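PDB 7B04: nitrite oxidoreductase subunit A from Kuenenia stuttgartiensis, which belongs to the molybdopterin oxidoreductase family and carries a molybdenum atom, two MD1 ligands and an iron/sulfur cluster. Local coordinates for residues Gln204-Glu209 with Ser620-Ile625. Numbering follows the deposited sequence.
Sequences QGYPKE and SERPLI
Tyr206 and Glu621 make the one direct hydrogen bond between the two segments: the phenol OH donates to Glu621 OE2 at 3.0 Å, reaching it from above the carboxylate plane, 41° out of it. Glu621 CG lies in the plane of the ring at its edge, 3.4 Å from Tyr206 CE1, and the planes of ring and carboxylate are 55° apart. With CG anti to the backbone N (chi1 -159°), Glu621 sets that carbon beside the ring edge, and the bend at chi2 turns the carboxylate to the phenol OH; its other oxygen, OE1, accepts from the backbone N of Thr646, so both carboxylate oxygens are engaged.

Arg622 NH1 donates to the carbonyl oxygen of the residue before it, Glu621 O, at 2.8 Å, with that oxygen in the guanidinium plane, and the chain, bent at chi2, turns one face of the guanidinium to Gly205 O and Tyr206 N. Gly205 O makes no hydrogen bond to it.

In the fold, this is a loop-to-loop contact: the turn between helices 195-204 and 208-213, where Gly205 takes positive phi and Pro207 is the N-cap residue, meets the loop leading into strand 625-627.

The apolar part centres on Pro207. Its CD packs on Arg622 CD at 3.6 Å, and its CG meets Pro623 CD at 4.0 Å and Ile625 CD1 at 4.1 Å. Glu209 OE1 forms a salt bridge with Arg633 NH2.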
loop_
_atom_site.group_PDB
_atom_site.type_symbol
_atom_site.label_atom_id
_atom_site.label_comp_id
_atom_site.label_asym_id
_atom_site.label_seq_id
_atom_site.Cartn_x
_atom_site.Cartn_y
_atom_site.Cartn_z
ATOM N N GLN B 204 -36.858 -10.280 -24.216
ATOM C CA GLN B 204 -35.409 -10.139 -24.159
ATOM C C GLN B 204 -34.713 -11.331 -23.516
ATOM O O GLN B 204 -33.488 -11.446 -23.635
ATOM C CB GLN B 204 -35.042 -8.852 -23.420
ATOM C CG GLN B 204 -35.484 -7.596 -24.153
ATOM C CD GLN B 204 -35.196 -6.333 -23.375
ATOM O OE1 GLN B 204 -34.668 -6.382 -22.266
ATOM N NE2 GLN B 204 -35.546 -5.189 -23.952
ATOM N N GLY B 205 -35.447 -12.206 -22.834
ATOM C CA GLY B 205 -34.881 -13.423 -22.293
ATOM C C GLY B 205 -34.794 -13.500 -20.785
ATOM O O GLY B 205 -34.228 -14.471 -20.267
ATOM N N TYR B 206 -35.332 -12.524 -20.064
ATOM C CA TYR B 206 -35.271 -12.561 -18.612
ATOM C C TYR B 206 -36.247 -13.604 -18.069
ATOM O O TYR B 206 -37.342 -13.777 -18.615
ATOM C CB TYR B 206 -35.595 -11.188 -18.026
ATOM C CG TYR B 206 -34.566 -10.127 -18.341
ATOM C CD1 TYR B 206 -33.392 -10.030 -17.606
ATOM C CD2 TYR B 206 -34.768 -9.218 -19.373
ATOM C CE1 TYR B 206 -32.450 -9.062 -17.889
ATOM C CE2 TYR B 206 -33.830 -8.246 -19.664
ATOM C CZ TYR B 206 -32.673 -8.172 -18.918
ATOM O OH TYR B 206 -31.735 -7.206 -19.202
ATOM N N PRO B 207 -35.875 -14.321 -17.008
ATOM C CA PRO B 207 -36.788 -15.309 -16.422
ATOM C C PRO B 207 -38.067 -14.669 -15.906
ATOM O O PRO B 207 -38.100 -13.490 -15.545
ATOM C CB PRO B 207 -35.967 -15.915 -15.276
ATOM C CG PRO B 207 -34.542 -15.633 -15.635
ATOM C CD PRO B 207 -34.566 -14.310 -16.336
ATOM N N LYS B 208 -39.137 -15.470 -15.884
ATOM C CA LYS B 208 -40.427 -14.977 -15.413
ATOM C C LYS B 208 -40.374 -14.603 -13.938
ATOM O O LYS B 208 -41.084 -13.690 -13.502
ATOM C CB LYS B 208 -41.496 -16.051 -15.636
ATOM C CG LYS B 208 -42.918 -15.561 -15.873
ATOM C CD LYS B 208 -43.915 -16.434 -15.113
ATOM C CE LYS B 208 -45.327 -15.876 -15.147
ATOM N NZ LYS B 208 -45.471 -14.575 -14.457
ATOM N N GLU B 209 -39.535 -15.293 -13.162
ATOM C CA GLU B 209 -39.388 -14.975 -11.746
ATOM C C GLU B 209 -38.810 -13.578 -11.537
ATOM O O GLU B 209 -39.214 -12.866 -10.611
ATOM C CB GLU B 209 -38.509 -16.029 -11.071
ATOM C CG GLU B 209 -39.131 -17.419 -11.037
ATOM C CD GLU B 209 -38.916 -18.195 -12.324
ATOM O OE1 GLU B 209 -38.222 -17.678 -13.224
ATOM O OE2 GLU B 209 -39.443 -19.323 -12.438
ATOM N N SER B 620 -24.608 -12.822 -15.201
ATOM C CA SER B 620 -25.262 -12.604 -16.490
ATOM C C SER B 620 -26.756 -12.363 -16.290
ATOM O O SER B 620 -27.591 -12.801 -17.083
ATOM C CB SER B 620 -25.008 -13.759 -17.465
ATOM O OG SER B 620 -23.649 -13.790 -17.866
ATOM N N GLU B 621 -27.080 -11.653 -15.207
ATOM C CA GLU B 621 -28.440 -11.200 -14.910
ATOM C C GLU B 621 -29.430 -12.362 -14.815
ATOM O O GLU B 621 -30.568 -12.274 -15.280
ATOM C CB GLU B 621 -28.896 -10.175 -15.947
ATOM C CG GLU B 621 -30.021 -9.299 -15.475
ATOM C CD GLU B 621 -29.778 -7.853 -15.793
ATOM O OE1 GLU B 621 -29.614 -7.085 -14.834
ATOM O OE2 GLU B 621 -29.739 -7.491 -16.987
ATOM N N ARG B 622 -28.996 -13.469 -14.214
ATOM C CA ARG B 622 -29.852 -14.636 -14.026
ATOM C C ARG B 622 -29.695 -15.184 -12.614
ATOM O O ARG B 622 -28.588 -15.144 -12.055
ATOM C CB ARG B 622 -29.539 -15.738 -15.049
ATOM C CG ARG B 622 -29.627 -15.280 -16.503
ATOM C CD ARG B 622 -31.059 -14.949 -16.904
ATOM N NE ARG B 622 -31.179 -14.651 -18.329
ATOM C CZ ARG B 622 -31.082 -13.433 -18.853
ATOM N NH1 ARG B 622 -30.866 -12.384 -18.069
ATOM N NH2 ARG B 622 -31.204 -13.261 -20.162
ATOM N N PRO B 623 -30.767 -15.685 -12.007
ATOM C CA PRO B 623 -30.640 -16.420 -10.745
ATOM C C PRO B 623 -30.079 -17.815 -11.005
ATOM O O PRO B 623 -29.849 -18.216 -12.144
ATOM C CB PRO B 623 -32.080 -16.487 -10.223
ATOM C CG PRO B 623 -32.840 -15.460 -11.018
ATOM C CD PRO B 623 -32.175 -15.449 -12.357
ATOM N N LEU B 624 -29.868 -18.561 -9.922
ATOM C CA LEU B 624 -29.381 -19.934 -10.040
ATOM C C LEU B 624 -30.552 -20.814 -10.443
ATOM O O LEU B 624 -31.332 -21.280 -9.612
ATOM C CB LEU B 624 -28.744 -20.413 -8.742
ATOM C CG LEU B 624 -28.380 -21.902 -8.646
ATOM C CD1 LEU B 624 -27.488 -22.345 -9.793
ATOM C CD2 LEU B 624 -27.712 -22.200 -7.316
ATOM N N ILE B 625 -30.678 -21.033 -11.745
ATOM C CA ILE B 625 -31.670 -21.936 -12.306
ATOM C C ILE B 625 -30.915 -22.970 -13.120
ATOM O O ILE B 625 -30.182 -22.613 -14.055
ATOM C CB ILE B 625 -32.691 -21.203 -13.187
ATOM C CG1 ILE B 625 -33.276 -19.988 -12.463
ATOM C CG2 ILE B 625 -33.797 -22.162 -13.619
ATOM C CD1 ILE B 625 -33.925 -18.997 -13.398
HETATM O O HOH W 1 -32.011 -11.188 -21.104
#